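Local coordinates for MMS19 nucleotide excision repair protein homolog (Mus musculus, PDB 6TBL) that probably serves as a key component of the cytosolic iron-sulfur assembly complex, helping deliver clusters to proteins of DNA metabolism, here represented by its C-terminal HEAT-repeat part, at residues M63-T77 and K103-W117. Residues are numbered along the deposited sequence; the frame is centred on the assembly and turned at random.
With K (potassium ion), chain G.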
ATOM      1  N   MET A  63      -0.895  29.895  16.820  1.00 93.18           N
ATOM      2  CA  MET A  63       0.204  28.936  16.828  1.00 85.06           C
ATOM      3  C   MET A  63       0.460  28.404  18.233  1.00 86.52           C
ATOM      4  O   MET A  63       0.770  27.220  18.408  1.00 81.74           O
ATOM      5  CB  MET A  63       1.468  29.583  16.262  1.00 82.45           C
ATOM      6  CG  MET A  63       2.609  28.616  16.004  1.00 86.56           C
ATOM      7  SD  MET A  63       4.188  29.462  15.826  1.00 97.24           S
ATOM      8  CE  MET A  63       3.680  30.957  14.977  1.00110.64           C
ATOM      9  N   ALA A  64       0.328  29.261  19.249  1.00 89.41           N
ATOM     10  CA  ALA A  64       0.588  28.830  20.619  1.00 79.64           C
ATOM     11  C   ALA A  64      -0.462  27.837  21.097  1.00 84.21           C
ATOM     12  O   ALA A  64      -0.148  26.907  21.847  1.00 86.48           O
ATOM     13  CB  ALA A  64       0.643  30.040  21.549  1.00 69.02           C
ATOM     14  N   VAL A  65      -1.713  28.018  20.673  1.00 83.51           N
ATOM     15  CA  VAL A  65      -2.770  27.090  21.060  1.00 82.78           C
ATOM     16  C   VAL A  65      -2.537  25.723  20.429  1.00 81.83           C
ATOM     17  O   VAL A  65      -2.644  24.689  21.099  1.00 81.50           O
ATOM     18  CB  VAL A  65      -4.151  27.663  20.691  1.00 79.82           C
ATOM     19  CG1 VAL A  65      -5.239  26.622  20.914  1.00 70.72           C
ATOM     20  CG2 VAL A  65      -4.441  28.910  21.508  1.00 82.28           C
ATOM     21  N   ARG A  66      -2.211  25.696  19.134  1.00 81.75           N
ATOM     22  CA  ARG A  66      -1.934  24.424  18.471  1.00 77.00           C
ATOM     23  C   ARG A  66      -0.794  23.682  19.157  1.00 75.57           C
ATOM     24  O   ARG A  66      -0.849  22.458  19.319  1.00 78.76           O
ATOM     25  CB  ARG A  66      -1.612  24.656  16.994  1.00 73.16           C
ATOM     26  CG  ARG A  66      -2.815  25.039  16.149  1.00 80.73           C
ATOM     27  CD  ARG A  66      -2.469  25.111  14.665  1.00 74.32           C
ATOM     28  NE  ARG A  66      -2.123  26.464  14.234  1.00 77.54           N
ATOM     29  CZ  ARG A  66      -0.908  26.847  13.859  1.00 82.77           C
ATOM     30  NH1 ARG A  66       0.091  25.978  13.855  1.00 95.06           N
ATOM     31  NH2 ARG A  66      -0.694  28.099  13.481  1.00 91.72           N
ATOM     32  N   ILE A  67       0.236  24.412  19.582  1.00 73.51           N
ATOM     33  CA  ILE A  67       1.360  23.788  20.274  1.00 71.09           C
ATOM     34  C   ILE A  67       0.908  23.200  21.606  1.00 78.27           C
ATOM     35  O   ILE A  67       1.183  22.034  21.915  1.00 78.44           O
ATOM     36  CB  ILE A  67       2.502  24.803  20.462  1.00 76.97           C
ATOM     37  CG1 ILE A  67       3.140  25.131  19.111  1.00 73.40           C
ATOM     38  CG2 ILE A  67       3.532  24.275  21.454  1.00 62.59           C
ATOM     39  CD1 ILE A  67       4.218  26.180  19.190  1.00 69.28           C
ATOM     40  N   ALA A  68       0.206  23.998  22.413  1.00 63.60           N
ATOM     41  CA  ALA A  68      -0.252  23.516  23.711  1.00 63.74           C
ATOM     42  C   ALA A  68      -1.211  22.341  23.561  1.00 77.32           C
ATOM     43  O   ALA A  68      -1.165  21.387  24.348  1.00 77.84           O
ATOM     44  CB  ALA A  68      -0.913  24.654  24.489  1.00 65.07           C
ATOM     45  N   ALA A  69      -2.083  22.388  22.550  1.00 73.98           N
ATOM     46  CA  ALA A  69      -3.028  21.298  22.335  1.00 71.74           C
ATOM     47  C   ALA A  69      -2.305  19.994  22.021  1.00 68.84           C
ATOM     48  O   ALA A  69      -2.667  18.934  22.546  1.00 69.15           O
ATOM     49  CB  ALA A  69      -4.000  21.657  21.212  1.00 71.16           C
ATOM     50  N   LEU A  70      -1.276  20.055  21.172  1.00 66.92           N
ATOM     51  CA  LEU A  70      -0.528  18.849  20.831  1.00 67.25           C
ATOM     52  C   LEU A  70       0.299  18.343  22.007  1.00 69.82           C
ATOM     53  O   LEU A  70       0.491  17.130  22.148  1.00 73.52           O
ATOM     54  CB  LEU A  70       0.371  19.113  19.625  1.00 68.42           C
ATOM     55  CG  LEU A  70      -0.358  19.426  18.317  1.00 70.72           C
ATOM     56  CD1 LEU A  70       0.636  19.783  17.227  1.00 72.61           C
ATOM     57  CD2 LEU A  70      -1.225  18.253  17.892  1.00 63.45           C
ATOM     58  N   GLN A  71       0.799  19.247  22.851  1.00 74.80           N
ATOM     59  CA  GLN A  71       1.515  18.809  24.045  1.00 71.23           C
ATOM     60  C   GLN A  71       0.597  18.063  25.003  1.00 71.40           C
ATOM     61  O   GLN A  71       1.049  17.156  25.711  1.00 76.26           O
ATOM     62  CB  GLN A  71       2.157  20.006  24.744  1.00 66.18           C
ATOM     63  CG  GLN A  71       3.249  20.683  23.934  1.00 68.14           C
ATOM     64  CD  GLN A  71       3.852  21.876  24.647  1.00 76.92           C
ATOM     65  OE1 GLN A  71       3.456  22.219  25.760  1.00 92.98           O
ATOM     66  NE2 GLN A  71       4.821  22.517  24.007  1.00 73.18           N
ATOM     67  N   CYS A  72      -0.685  18.428  25.042  1.00 65.83           N
ATOM     68  CA  CYS A  72      -1.643  17.662  25.831  1.00 71.00           C
ATOM     69  C   CYS A  72      -1.942  16.318  25.178  1.00 76.35           C
ATOM     70  O   CYS A  72      -2.133  15.313  25.873  1.00 81.17           O
ATOM     71  CB  CYS A  72      -2.925  18.468  26.021  1.00 80.77           C
ATOM     72  SG  CYS A  72      -2.801  19.756  27.275  1.00 82.87           S
ATOM     73  N   MET A  73      -1.999  16.286  23.843  1.00 68.67           N
ATOM     74  CA  MET A  73      -2.157  15.018  23.138  1.00 63.76           C
ATOM     75  C   MET A  73      -1.004  14.078  23.453  1.00 71.33           C
ATOM     76  O   MET A  73      -1.198  12.864  23.580  1.00 71.17           O
ATOM     77  CB  MET A  73      -2.250  15.262  21.634  1.00 63.90           C
ATOM     78  CG  MET A  73      -3.542  15.909  21.195  1.00 74.60           C
ATOM     79  SD  MET A  73      -4.957  14.870  21.595  1.00 88.59           S
ATOM     80  CE  MET A  73      -4.553  13.385  20.682  1.00 93.97           C
ATOM     81  N   HIS A  74       0.206  14.624  23.577  1.00 62.37           N
ATOM     82  CA  HIS A  74       1.338  13.824  24.026  1.00 65.63           C
ATOM     83  C   HIS A  74       1.152  13.387  25.474  1.00 75.69           C
ATOM     84  O   HIS A  74       1.382  12.220  25.812  1.00 76.19           O
ATOM     85  CB  HIS A  74       2.629  14.622  23.861  1.00 62.00           C
ATOM     86  CG  HIS A  74       3.867  13.863  24.223  1.00 69.38           C
ATOM     87  ND1 HIS A  74       4.323  13.757  25.520  1.00 69.19           N
ATOM     88  CD2 HIS A  74       4.754  13.183  23.457  1.00 70.19           C
ATOM     89  CE1 HIS A  74       5.433  13.039  25.537  1.00 71.65           C
ATOM     90  NE2 HIS A  74       5.715  12.679  24.298  1.00 70.14           N
ATOM     91  N   ALA A  75       0.717  14.308  26.340  1.00 65.62           N
ATOM     92  CA  ALA A  75       0.538  13.988  27.749  1.00 67.94           C
ATOM     93  C   ALA A  75      -0.593  12.995  27.979  1.00 74.00           C
ATOM     94  O   ALA A  75      -0.604  12.319  29.013  1.00 74.18           O
ATOM     95  CB  ALA A  75       0.284  15.265  28.552  1.00 64.34           C
ATOM     96  N   LEU A  76      -1.542  12.896  27.043  1.00 73.98           N
ATOM     97  CA  LEU A  76      -2.617  11.919  27.177  1.00 77.06           C
ATOM     98  C   LEU A  76      -2.085  10.493  27.224  1.00 78.79           C
ATOM     99  O   LEU A  76      -2.702   9.623  27.848  1.00 75.95           O
ATOM    100  CB  LEU A  76      -3.610  12.065  26.023  1.00 81.71           C
ATOM    101  CG  LEU A  76      -4.794  13.007  26.220  1.00 83.28           C
ATOM    102  CD1 LEU A  76      -5.673  13.001  24.982  1.00 77.93           C
ATOM    103  CD2 LEU A  76      -5.592  12.592  27.439  1.00 81.11           C
ATOM    104  N   THR A  77      -0.946  10.233  26.580  1.00 75.62           N
ATOM    105  CA  THR A  77      -0.402   8.881  26.538  1.00 71.34           C
ATOM    106  C   THR A  77       0.057   8.378  27.902  1.00 81.42           C
ATOM    107  O   THR A  77       0.428   7.202  28.008  1.00 93.93           O
ATOM    108  CB  THR A  77       0.755   8.813  25.540  1.00 70.40           C
ATOM    109  OG1 THR A  77       1.826   9.650  25.988  1.00 76.58           O
ATOM    110  CG2 THR A  77       0.298   9.286  24.166  1.00 65.77           C
ATOM    111  N   LYS A 103       3.943  25.668  10.303  1.00 83.08           N
ATOM    112  CA  LYS A 103       5.017  26.115  11.179  1.00 82.19           C
ATOM    113  C   LYS A 103       5.819  24.922  11.683  1.00 77.13           C
ATOM    114  O   LYS A 103       5.254  23.869  11.996  1.00 79.87           O
ATOM    115  CB  LYS A 103       4.462  26.916  12.363  1.00 83.14           C
ATOM    116  CG  LYS A 103       3.627  28.126  11.966  1.00 88.15           C
ATOM    117  CD  LYS A 103       4.470  29.188  11.272  1.00105.70           C
ATOM    118  CE  LYS A 103       5.572  29.704  12.185  1.00119.14           C
ATOM    119  NZ  LYS A 103       6.377  30.778  11.541  1.00120.98           N
ATOM    120  N   ARG A 104       7.143  25.089  11.754  1.00 74.39           N
ATOM    121  CA  ARG A 104       7.996  24.012  12.244  0.67 66.84           C
ATOM    122  C   ARG A 104       7.702  23.695  13.705  1.00 75.12           C
ATOM    123  O   ARG A 104       7.617  22.521  14.088  1.00 79.78           O
ATOM    124  CB  ARG A 104       9.473  24.381  12.072  0.67 66.71           C
ATOM    125  CG  ARG A 104       9.966  24.374  10.636  0.67 75.03           C
ATOM    126  CD  ARG A 104      11.438  24.752  10.562  0.67 74.38           C
ATOM    127  NE  ARG A 104      11.676  26.107  11.052  0.67 72.76           N
ATOM    128  CZ  ARG A 104      11.764  27.179  10.273  0.67 71.63           C
ATOM    129  NH1 ARG A 104      11.640  27.060   8.957  0.67 66.98           N
ATOM    130  NH2 ARG A 104      11.980  28.371  10.808  0.67 77.11           N
ATOM    131  N   LEU A 105       7.541  24.730  14.532  1.00 72.15           N
ATOM    132  CA  LEU A 105       7.393  24.521  15.968  1.00 72.71           C
ATOM    133  C   LEU A 105       6.176  23.668  16.296  1.00 75.87           C
ATOM    134  O   LEU A 105       6.209  22.870  17.239  1.00 84.83           O
ATOM    135  CB  LEU A 105       7.317  25.863  16.687  1.00 69.89           C
ATOM    136  CG  LEU A 105       8.625  26.650  16.650  1.00 72.56           C
ATOM    137  CD1 LEU A 105       8.448  28.011  17.294  1.00 79.28           C
ATOM    138  CD2 LEU A 105       9.731  25.867  17.338  1.00 64.71           C
ATOM    139  N   VAL A 106       5.093  23.817  15.537  1.00 67.08           N
ATOM    140  CA  VAL A 106       3.920  22.994  15.810  1.00 79.27           C
ATOM    141  C   VAL A 106       4.075  21.605  15.195  1.00 73.73           C
ATOM    142  O   VAL A 106       3.630  20.610  15.780  1.00 77.88           O
ATOM    143  CB  VAL A 106       2.649  23.712  15.324  1.00 80.87           C
ATOM    144  CG1 VAL A 106       2.842  24.209  13.922  1.00 84.87           C
ATOM    145  CG2 VAL A 106       1.441  22.796  15.405  1.00 79.54           C
ATOM    146  N   ARG A 107       4.723  21.503  14.034  1.00 72.20           N
ATOM    147  CA  ARG A 107       4.983  20.190  13.453  1.00 66.57           C
ATOM    148  C   ARG A 107       5.825  19.332  14.387  1.00 66.23           C
ATOM    149  O   ARG A 107       5.576  18.128  14.528  1.00 66.59           O
ATOM    150  CB  ARG A 107       5.675  20.337  12.102  1.00 65.28           C
ATOM    151  CG  ARG A 107       4.747  20.685  10.953  1.00 74.22           C
ATOM    152  CD  ARG A 107       5.516  20.688   9.647  1.00 69.54           C
ATOM    153  NE  ARG A 107       6.038  22.009   9.328  1.00 73.24           N
ATOM    154  CZ  ARG A 107       7.161  22.217   8.654  1.00 74.95           C
ATOM    155  NH1 ARG A 107       7.885  21.190   8.244  1.00 92.15           N
ATOM    156  NH2 ARG A 107       7.564  23.450   8.396  1.00 73.19           N
ATOM    157  N   LYS A 108       6.832  19.933  15.026  1.00 60.06           N
ATOM    158  CA  LYS A 108       7.662  19.199  15.976  1.00 64.59           C
ATOM    159  C   LYS A 108       6.816  18.567  17.075  1.00 74.43           C
ATOM    160  O   LYS A 108       7.020  17.400  17.433  1.00 81.94           O
ATOM    161  CB  LYS A 108       8.717  20.131  16.574  1.00 66.72           C
ATOM    162  CG  LYS A 108       9.463  19.550  17.762  1.00 78.20           C
ATOM    163  CD  LYS A 108      10.380  20.580  18.405  1.00 92.97           C
ATOM    164  CE  LYS A 108      10.924  20.071  19.731  1.00102.88           C
ATOM    165  NZ  LYS A 108      11.830  21.054  20.379  1.00109.72           N
ATOM    166  N   GLU A 109       5.853  19.319  17.616  1.00 77.17           N
ATOM    167  CA  GLU A 109       4.971  18.771  18.642  1.00 78.23           C
ATOM    168  C   GLU A 109       4.050  17.697  18.077  1.00 80.84           C
ATOM    169  O   GLU A 109       3.735  16.725  18.774  1.00 89.60           O
ATOM    170  CB  GLU A 109       4.152  19.891  19.282  1.00 77.82           C
ATOM    171  CG  GLU A 109       4.989  21.056  19.788  1.00 88.74           C
ATOM    172  CD  GLU A 109       5.911  20.666  20.927  1.00 92.40           C
ATOM    173  OE1 GLU A 109       5.594  19.696  21.648  1.00 92.26           O
ATOM    174  OE2 GLU A 109       6.956  21.331  21.100  1.00 93.98           O
ATOM    175  N   ALA A 110       3.611  17.852  16.826  1.00 75.74           N
ATOM    176  CA  ALA A 110       2.778  16.828  16.203  1.00 73.20           C
ATOM    177  C   ALA A 110       3.548  15.525  16.020  1.00 72.15           C
ATOM    178  O   ALA A 110       3.009  14.440  16.259  1.00 72.70           O
ATOM    179  CB  ALA A 110       2.242  17.332  14.863  1.00 66.88           C
ATOM    180  N   VAL A 111       4.810  15.617  15.600  1.00 64.87           N
ATOM    181  CA  VAL A 111       5.654  14.428  15.502  1.00 64.60           C
ATOM    182  C   VAL A 111       5.789  13.764  16.866  1.00 67.39           C
ATOM    183  O   VAL A 111       5.659  12.541  17.000  1.00 69.81           O
ATOM    184  CB  VAL A 111       7.029  14.793  14.913  1.00 60.52           C
ATOM    185  CG1 VAL A 111       7.992  13.627  15.046  1.00 58.73           C
ATOM    186  CG2 VAL A 111       6.886  15.204  13.462  1.00 60.53           C
ATOM    187  N   SER A 112       6.043  14.567  17.900  1.00 69.33           N
ATOM    188  CA  SER A 112       6.235  14.018  19.236  1.00 64.64           C
ATOM    189  C   SER A 112       4.963  13.362  19.759  1.00 70.04           C
ATOM    190  O   SER A 112       5.012  12.271  20.342  1.00 71.46           O
ATOM    191  CB  SER A 112       6.704  15.120  20.186  1.00 63.27           C
ATOM    192  OG  SER A 112       6.871  14.627  21.503  1.00 83.08           O
ATOM    193  N   ALA A 113       3.812  14.007  19.559  1.00 69.12           N
ATOM    194  CA  ALA A 113       2.561  13.451  20.063  1.00 63.01           C
ATOM    195  C   ALA A 113       2.167  12.193  19.300  1.00 77.43           C
ATOM    196  O   ALA A 113       1.814  11.173  19.903  1.00 70.94           O
ATOM    197  CB  ALA A 113       1.449  14.499  19.983  1.00 63.76           C
ATOM    198  N   ARG A 114       2.228  12.246  17.967  1.00 73.73           N
ATOM    199  CA  ARG A 114       1.828  11.099  17.160  1.00 72.70           C
ATOM    200  C   ARG A 114       2.755   9.912  17.388  1.00 75.45           C
ATOM    201  O   ARG A 114       2.306   8.759  17.387  1.00 70.29           O
ATOM    202  CB  ARG A 114       1.796  11.490  15.683  1.00 69.53           C
ATOM    203  CG  ARG A 114       1.124  10.489  14.754  1.00 66.17           C
ATOM    204  CD  ARG A 114       0.926  11.133  13.392  1.00 69.69           C
ATOM    205  NE  ARG A 114       0.052  10.370  12.505  1.00 77.31           N
ATOM    206  CZ  ARG A 114       0.468   9.721  11.423  1.00 76.42           C
ATOM    207  NH1 ARG A 114       1.751   9.737  11.089  1.00 77.32           N
ATOM    208  NH2 ARG A 114      -0.400   9.059  10.672  1.00 74.93           N
ATOM    209  N   GLY A 115       4.050  10.173  17.591  1.00 74.43           N
ATOM    210  CA  GLY A 115       4.993   9.089  17.811  1.00 61.84           C
ATOM    211  C   GLY A 115       4.700   8.290  19.064  1.00 75.29           C
ATOM    212  O   GLY A 115       4.917   7.076  19.097  1.00 82.17           O
ATOM    213  N   GLU A 116       4.198   8.952  20.108  1.00 72.59           N
ATOM    214  CA  GLU A 116       3.848   8.246  21.334  1.00 76.06           C
ATOM    215  C   GLU A 116       2.537   7.486  21.199  1.00 78.65           C
ATOM    216  O   GLU A 116       2.326   6.500  21.915  1.00 77.84           O
ATOM    217  CB  GLU A 116       3.777   9.224  22.505  1.00 76.75           C
ATOM    218  CG  GLU A 116       5.134   9.739  22.931  1.00 82.65           C
ATOM    219  CD  GLU A 116       6.048   8.632  23.419  1.00 84.42           C
ATOM    220  OE1 GLU A 116       5.564   7.746  24.155  1.00 82.93           O
ATOM    221  OE2 GLU A 116       7.244   8.640  23.057  1.00 88.91           O
ATOM    222  N   TRP A 117       1.649   7.924  20.305  1.00 73.25           N
ATOM    223  CA  TRP A 117       0.418   7.183  20.066  1.00 77.96           C
ATOM    224  C   TRP A 117       0.640   5.947  19.207  1.00 81.93           C
ATOM    225  O   TRP A 117      -0.206   5.047  19.212  1.00 89.53           O
ATOM    226  CB  TRP A 117      -0.630   8.094  19.424  1.00 73.43           C
ATOM    227  CG  TRP A 117      -1.324   8.973  20.419  1.00 77.97           C
ATOM    228  CD1 TRP A 117      -0.866  10.152  20.931  1.00 78.09           C
ATOM    229  CD2 TRP A 117      -2.598   8.738  21.035  1.00 79.62           C
ATOM    230  NE1 TRP A 117      -1.777  10.668  21.820  1.00 74.43           N
ATOM    231  CE2 TRP A 117      -2.849   9.821  21.901  1.00 72.71           C
ATOM    232  CE3 TRP A 117      -3.554   7.722  20.929  1.00 82.62           C
ATOM    233  CZ2 TRP A 117      -4.013   9.914  22.660  1.00 78.41           C
ATOM    234  CZ3 TRP A 117      -4.709   7.817  21.685  1.00 78.18           C
ATOM    235  CH2 TRP A 117      -4.929   8.904  22.539  1.00 83.61           C
TER
HETATM  236  K     K G1101       0.360   4.473  28.758  1.00106.25           K
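Leu70 and Ala113 meet where helix 63-76 of HEAT repeat 3 runs beside helix 104-118 of HEAT repeat 4, an inter-repeat stacking of equivalent helices in a HEAT solenoid. The axes are nearly parallel, 18° apart, and approach to 8.2 Å. The tight part lies along the middle and on the buried flank. Leu70 puts its CD1 branch between Val106 and Ala110, 3.6 Å from Val106 CG2. The methyl of Ala113 sits close against the backbone, with CB 3.5 Å from Leu70 O, and also touches Met73 CB. On the same buried flank the guanidinium edge of Arg66 meets Val106 CG1, and Arg66 is tied to Ser60 and Asp101. At the C-terminal end Trp117 reaches across to helix 63-76. Its NE1 donates to Met73 O (2.9 Å, 165° at the hydrogen), the acceptor lying near the indole plane while the donor stands above the carbonyl plane. This bond gives Met73 O a partner and helps to fix the tilt of the indole. One indole face receives Thr77 CG2 in a CH-pi contact, 3.7 Å from the centroid of the five-membered ring; the Met73 side chain crosses the ring at about a right angle, CE near CZ2, and Val91 of helix 81-94 adds further packing.

The other flank is looser and more polar. Glu109, bent at chi2, lays its carboxylate beside Gln71, with OE1 3.4 Å from CG. With CG anti to the backbone N (chi1 -177°), the His74 ring reaches alongside Ser112 and Glu116, Ser112 O at its edge. At the N-terminal end Met63 crosses Lys103 at about a right angle. Thr77 OG1 donates to His74 O (2.6 Å), while Thr77 O binds the potassium ion at 2.8 Å.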